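Local coordinates for protein Endonuclease/exonuclease/phosphatase (PDB 4RUW) that belongs to the endonuclease/exonuclease/phosphatase family, pairing a DNase I-like domain that carries a zinc ion with an Ig-like beta domain, at residues A[204-218]-A[246-258]. Residues are numbered along the deposited sequence; the frame is centred on the assembly and turned at random. Where two conformers were deposited one is given.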
loop_
_atom_site.group_PDB
_atom_site.type_symbol
_atom_site.label_atom_id
_atom_site.label_comp_id
_atom_site.label_asym_id
_atom_site.label_seq_id
_atom_site.Cartn_x
_atom_site.Cartn_y
_atom_site.Cartn_z
ATOM N N PRO A 204 -6.072 -1.129 14.302
ATOM C CA PRO A 204 -7.531 -1.095 14.451
ATOM C C PRO A 204 -7.955 -1.739 15.768
ATOM O O PRO A 204 -8.743 -2.683 15.778
ATOM C CB PRO A 204 -8.011 -1.927 13.262
ATOM C CG PRO A 204 -6.930 -2.942 13.086
ATOM C CD PRO A 204 -5.632 -2.245 13.444
ATOM N N GLY A 205 -7.458 -1.208 16.879
ATOM C CA GLY A 205 -7.635 -1.846 18.171
ATOM C C GLY A 205 -8.982 -1.632 18.837
ATOM O O GLY A 205 -9.281 -2.265 19.848
ATOM N N SER A 206 -9.796 -0.744 18.277
ATOM C CA SER A 206 -11.077 -0.369 18.867
ATOM C C SER A 206 -11.838 0.468 17.853
ATOM O O SER A 206 -11.265 0.892 16.847
ATOM C CB SER A 206 -10.848 0.482 20.111
ATOM O OG SER A 206 -10.262 1.721 19.733
ATOM N N ALA A 207 -13.110 0.738 18.124
ATOM C CA ALA A 207 -13.899 1.577 17.236
ATOM C C ALA A 207 -13.284 2.967 17.070
ATOM O O ALA A 207 -13.188 3.465 15.947
ATOM C CB ALA A 207 -15.337 1.669 17.726
ATOM N N VAL A 208 -12.846 3.587 18.165
ATOM C CA VAL A 208 -12.249 4.914 18.048
ATOM C C VAL A 208 -10.943 4.882 17.241
ATOM O O VAL A 208 -10.659 5.818 16.482
ATOM C CB VAL A 208 -12.043 5.637 19.409
ATOM C CG1 VAL A 208 -13.382 6.003 20.030
ATOM C CG2 VAL A 208 -11.215 4.796 20.364
ATOM N N LEU A 209 -10.158 3.811 17.372
ATOM C CA LEU A 209 -8.940 3.694 16.577
ATOM C C LEU A 209 -9.246 3.540 15.085
ATOM O O LEU A 209 -8.537 4.092 14.244
ATOM C CB LEU A 209 -8.053 2.558 17.090
ATOM C CG LEU A 209 -7.233 2.941 18.325
ATOM C CD1 LEU A 209 -6.670 1.702 19.001
ATOM C CD2 LEU A 209 -6.121 3.924 17.947
ATOM N N VAL A 210 -10.295 2.797 14.742
ATOM C CA VAL A 210 -10.689 2.697 13.334
ATOM C C VAL A 210 -11.164 4.057 12.792
ATOM O O VAL A 210 -10.863 4.428 11.650
ATOM C CB VAL A 210 -11.751 1.592 13.117
ATOM C CG1 VAL A 210 -12.345 1.664 11.711
ATOM C CG2 VAL A 210 -11.138 0.221 13.381
ATOM N N GLU A 211 -11.884 4.819 13.613
ATOM C CA GLU A 211 -12.247 6.173 13.204
ATOM C C GLU A 211 -11.002 7.028 12.966
ATOM O O GLU A 211 -10.962 7.833 12.038
ATOM C CB GLU A 211 -13.190 6.828 14.214
ATOM C CG GLU A 211 -14.547 6.131 14.327
ATOM C CD GLU A 211 -15.292 6.019 12.992
ATOM O OE1 GLU A 211 -15.140 6.902 12.121
ATOM O OE2 GLU A 211 -16.044 5.038 12.812
ATOM N N ASP A 212 -9.970 6.834 13.780
ATOM C CA ASP A 212 -8.708 7.517 13.529
ATOM C C ASP A 212 -8.035 7.027 12.246
ATOM O O ASP A 212 -7.520 7.849 11.492
ATOM C CB ASP A 212 -7.753 7.399 14.717
ATOM C CG ASP A 212 -8.166 8.276 15.884
ATOM O OD1 ASP A 212 -8.955 9.228 15.671
ATOM O OD2 ASP A 212 -7.693 8.018 17.005
ATOM N N GLN A 213 -8.028 5.713 11.989
ATOM C CA GLN A 213 -7.488 5.207 10.725
ATOM C C GLN A 213 -8.123 5.931 9.548
ATOM O O GLN A 213 -7.433 6.345 8.613
ATOM C CB GLN A 213 -7.753 3.712 10.564
ATOM C CG GLN A 213 -6.996 2.804 11.503
ATOM C CD GLN A 213 -7.258 1.351 11.179
ATOM O OE1 GLN A 213 -8.400 0.966 10.931
ATOM N NE2 GLN A 213 -6.202 0.538 11.155
ATOM N N LYS A 214 -9.443 6.087 9.593
ATOM C CA LYS A 214 -10.154 6.764 8.511
ATOM C C LYS A 214 -9.713 8.213 8.348
ATOM O O LYS A 214 -9.476 8.682 7.229
ATOM C CB LYS A 214 -11.663 6.699 8.747
ATOM C CG LYS A 214 -12.242 5.315 8.513
ATOM C CD LYS A 214 -13.605 5.147 9.159
ATOM C CE LYS A 214 -14.610 6.134 8.634
ATOM N NZ LYS A 214 -15.940 5.946 9.291
ATOM N N GLU A 215 -9.604 8.940 9.452
ATOM C CA GLU A 215 -9.184 10.335 9.354
ATOM C C GLU A 215 -7.735 10.469 8.895
ATOM O O GLU A 215 -7.399 11.360 8.107
ATOM C CB GLU A 215 -9.396 11.056 10.677
ATOM C CG GLU A 215 -10.870 11.159 11.054
ATOM C CD GLU A 215 -11.154 12.310 11.982
ATOM O OE1 GLU A 215 -10.438 12.450 12.991
ATOM O OE2 GLU A 215 -12.087 13.083 11.691
ATOM N N GLN A 216 -6.873 9.574 9.364
ATOM C CA GLN A 216 -5.482 9.555 8.930
ATOM C C GLN A 216 -5.402 9.281 7.439
ATOM O O GLN A 216 -4.679 9.959 6.706
ATOM C CB GLN A 216 -4.713 8.485 9.704
ATOM C CG GLN A 216 -4.622 8.768 11.184
ATOM C CD GLN A 216 -4.096 7.598 11.996
ATOM O OE1 GLN A 216 -3.893 6.485 11.494
ATOM N NE2 GLN A 216 -3.859 7.854 13.276
ATOM N N LEU A 217 -6.134 8.271 6.988
ATOM C CA LEU A 217 -6.097 7.910 5.582
ATOM C C LEU A 217 -6.596 9.037 4.674
ATOM O O LEU A 217 -6.050 9.250 3.592
ATOM C CB LEU A 217 -6.859 6.614 5.331
ATOM C CG LEU A 217 -6.824 6.086 3.895
ATOM C CD1 LEU A 217 -5.403 5.747 3.436
ATOM C CD2 LEU A 217 -7.732 4.889 3.771
ATOM N N ARG A 218 -7.650 9.739 5.094
ATOM C CA ARG A 218 -8.139 10.897 4.342
ATOM C C ARG A 218 -7.010 11.870 4.081
ATOM O O ARG A 218 -6.828 12.351 2.965
ATOM C CB ARG A 218 -9.224 11.629 5.118
ATOM C CG ARG A 218 -10.540 10.917 5.145
ATOM C CD ARG A 218 -11.288 10.999 3.821
ATOM N NE ARG A 218 -12.732 10.972 4.061
ATOM C CZ ARG A 218 -13.636 10.610 3.153
ATOM N NH1 ARG A 218 -14.931 10.586 3.460
ATOM N NH2 ARG A 218 -13.250 10.250 1.935
ATOM N N GLN A 246 -14.885 -7.931 13.921
ATOM C CA GLN A 246 -14.959 -6.563 14.400
ATOM C C GLN A 246 -16.106 -5.805 13.772
ATOM O O GLN A 246 -16.007 -5.369 12.664
ATOM C CB GLN A 246 -13.707 -5.789 14.023
ATOM C CG GLN A 246 -12.472 -6.089 14.756
ATOM C CD GLN A 246 -11.416 -5.093 14.433
ATOM O OE1 GLN A 246 -11.121 -4.859 13.312
ATOM N NE2 GLN A 246 -10.879 -4.477 15.450
ATOM N N PRO A 247 -17.190 -5.599 14.492
ATOM C CA PRO A 247 -18.356 -4.936 13.893
ATOM C C PRO A 247 -18.085 -3.506 13.418
ATOM O O PRO A 247 -18.808 -3.017 12.551
ATOM C CB PRO A 247 -19.397 -4.944 15.027
ATOM C CG PRO A 247 -18.612 -5.165 16.278
ATOM C CD PRO A 247 -17.437 -6.007 15.885
ATOM N N TYR A 248 -17.059 -2.860 13.969
ATOM C CA TYR A 248 -16.734 -1.475 13.621
ATOM C C TYR A 248 -15.683 -1.360 12.511
ATOM O O TYR A 248 -15.237 -0.259 12.183
ATOM C CB TYR A 248 -16.258 -0.711 14.863
ATOM C CG TYR A 248 -15.229 -1.464 15.669
ATOM C CD1 TYR A 248 -15.603 -2.202 16.791
ATOM C CD2 TYR A 248 -13.885 -1.439 15.319
ATOM C CE1 TYR A 248 -14.670 -2.897 17.526
ATOM C CE2 TYR A 248 -12.945 -2.132 16.044
ATOM C CZ TYR A 248 -13.341 -2.855 17.153
ATOM O OH TYR A 248 -12.405 -3.543 17.884
ATOM N N SER A 249 -15.281 -2.491 11.940
ATOM C CA SER A 249 -14.277 -2.481 10.887
ATOM C C SER A 249 -14.802 -1.748 9.659
ATOM O O SER A 249 -15.948 -1.944 9.257
ATOM C CB SER A 249 -13.885 -3.912 10.530
ATOM O OG SER A 249 -12.864 -3.923 9.551
ATOM N N GLN A 250 -13.968 -0.894 9.069
ATOM C CA GLN A 250 -14.390 -0.123 7.901
ATOM C C GLN A 250 -13.352 -0.176 6.782
ATOM O O GLN A 250 -13.070 0.815 6.108
ATOM C CB GLN A 250 -14.746 1.306 8.303
ATOM C CG GLN A 250 -15.971 1.333 9.210
ATOM C CD GLN A 250 -16.311 2.701 9.707
ATOM O OE1 GLN A 250 -16.818 3.526 8.957
ATOM N NE2 GLN A 250 -16.044 2.955 10.986
ATOM N N ASN A 251 -12.812 -1.372 6.579
ATOM C CA ASN A 251 -11.814 -1.593 5.549
ATOM C C ASN A 251 -12.342 -1.459 4.130
ATOM O O ASN A 251 -11.681 -0.866 3.284
ATOM C CB ASN A 251 -11.154 -2.948 5.756
ATOM C CG ASN A 251 -10.402 -3.021 7.065
ATOM O OD1 ASN A 251 -9.957 -2.004 7.595
ATOM N ND2 ASN A 251 -10.245 -4.229 7.587
ATOM N N ASN A 252 -13.517 -2.014 3.842
ATOM C CA ASN A 252 -14.064 -1.850 2.491
ATOM C C ASN A 252 -14.218 -0.376 2.128
ATOM O O ASN A 252 -13.887 0.041 1.017
ATOM C CB ASN A 252 -15.400 -2.573 2.321
ATOM C CG ASN A 252 -15.230 -4.064 2.145
ATOM O OD1 ASN A 252 -14.990 -4.785 3.111
ATOM N ND2 ASN A 252 -15.330 -4.537 0.905
ATOM N N LEU A 253 -14.713 0.417 3.069
ATOM C CA LEU A 253 -14.864 1.844 2.856
ATOM C C LEU A 253 -13.508 2.501 2.554
ATOM O O LEU A 253 -13.352 3.208 1.560
ATOM C CB LEU A 253 -15.518 2.479 4.083
ATOM C CG LEU A 253 -15.744 3.987 4.025
ATOM C CD1 LEU A 253 -16.705 4.359 2.901
ATOM C CD2 LEU A 253 -16.251 4.486 5.370
HETATM N N MSE A 254 -12.511 2.243 3.391
HETATM C CA MSE A 254 -11.207 2.850 3.185
HETATM C C MSE A 254 -10.587 2.436 1.852
HETATM O O MSE A 254 -9.990 3.261 1.155
HETATM C CB MSE A 254 -10.281 2.530 4.362
HETATM C CG MSE A 254 -10.584 3.386 5.597
HETATM SE SE MSE A 254 -9.312 3.208 7.061
HETATM C CE MSE A 254 -10.177 1.744 8.027
ATOM N N GLN A 255 -10.720 1.163 1.491
ATOM C CA GLN A 255 -10.173 0.720 0.213
ATOM C C GLN A 255 -10.877 1.390 -0.970
ATOM O O GLN A 255 -10.242 1.678 -1.986
ATOM C CB GLN A 255 -10.201 -0.806 0.100
ATOM C CG GLN A 255 -9.347 -1.503 1.153
ATOM C CD GLN A 255 -7.860 -1.513 0.827
ATOM O OE1 GLN A 255 -7.456 -1.324 -0.323
ATOM N NE2 GLN A 255 -7.035 -1.773 1.843
ATOM N N SER A 256 -12.175 1.660 -0.845
ATOM C CA SER A 256 -12.881 2.359 -1.909
ATOM C C SER A 256 -12.312 3.767 -2.092
ATOM O O SER A 256 -12.187 4.235 -3.214
ATOM C CB SER A 256 -14.397 2.394 -1.665
ATOM O OG SER A 256 -14.788 3.351 -0.689
ATOM N N TRP A 257 -11.941 4.428 -0.999
ATOM C CA TRP A 257 -11.351 5.764 -1.093
ATOM C C TRP A 257 -10.018 5.724 -1.825
ATOM O O TRP A 257 -9.704 6.596 -2.633
ATOM C CB TRP A 257 -11.099 6.352 0.288
ATOM C CG TRP A 257 -12.299 6.609 1.125
ATOM C CD1 TRP A 257 -13.605 6.606 0.735
ATOM C CD2 TRP A 257 -12.295 6.900 2.524
ATOM N NE1 TRP A 257 -14.417 6.891 1.814
ATOM C CE2 TRP A 257 -13.634 7.076 2.921
ATOM C CE3 TRP A 257 -11.283 7.048 3.477
ATOM C CZ2 TRP A 257 -13.985 7.383 4.234
ATOM C CZ3 TRP A 257 -11.635 7.358 4.779
ATOM C CH2 TRP A 257 -12.973 7.515 5.147
ATOM N N ILE A 258 -9.210 4.717 -1.525
ATOM C CA ILE A 258 -7.902 4.600 -2.160
ATOM C C ILE A 258 -8.073 4.376 -3.667
ATOM O O ILE A 258 -7.408 5.016 -4.490
ATOM C CB ILE A 258 -7.066 3.461 -1.531
ATOM C CG1 ILE A 258 -6.833 3.720 -0.037
ATOM C CG2 ILE A 258 -5.748 3.320 -2.249
ATOM C CD1 ILE A 258 -6.256 2.521 0.719
HETATM O O HOH W 1 -9.319 -1.507 10.094
#
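In the modelled conformer, one of two, R218 turns at its first torsions (chi1 and chi2 each -74°), folding its guanidinium flat over the six-membered ring of W257, planes 10° apart and CZ 3.6 Å from the ring centroid. Arginine suits this cation-pi stack: its flat charge lies on the indole face while its N-H groups point outward round the rim. K214 bends at chi3 (60°), carrying NZ to Q250 OE1 at 2.6 Å, above the carbonyl plane. Q250 serves both charges because an amide accepts and donates: its NE2 donates a hydrogen bond to E211 OE2 (2.8 Å), while E211 OE1 forms a salt bridge with K214 NZ. Between the nearly parallel helices, M254, modelled as selenomethionine, sits as a knob among V210, Q213, K214 and L217, its CB 3.5 Å from L217 CD2. A water joins Q213 OE1 to N251 OD1, and Q213 NE2 reaches S202 O. A207 is small enough for Y248 to lie over its backbone N, while Q246 NE2 donates to P204 O (2.8 Å). Helix 251-260 rests on strand 296-300, with helix 207-222 alongside; their apolar seam is flanked by the K214, E211 and Q250 network, which probably balances its charges locally.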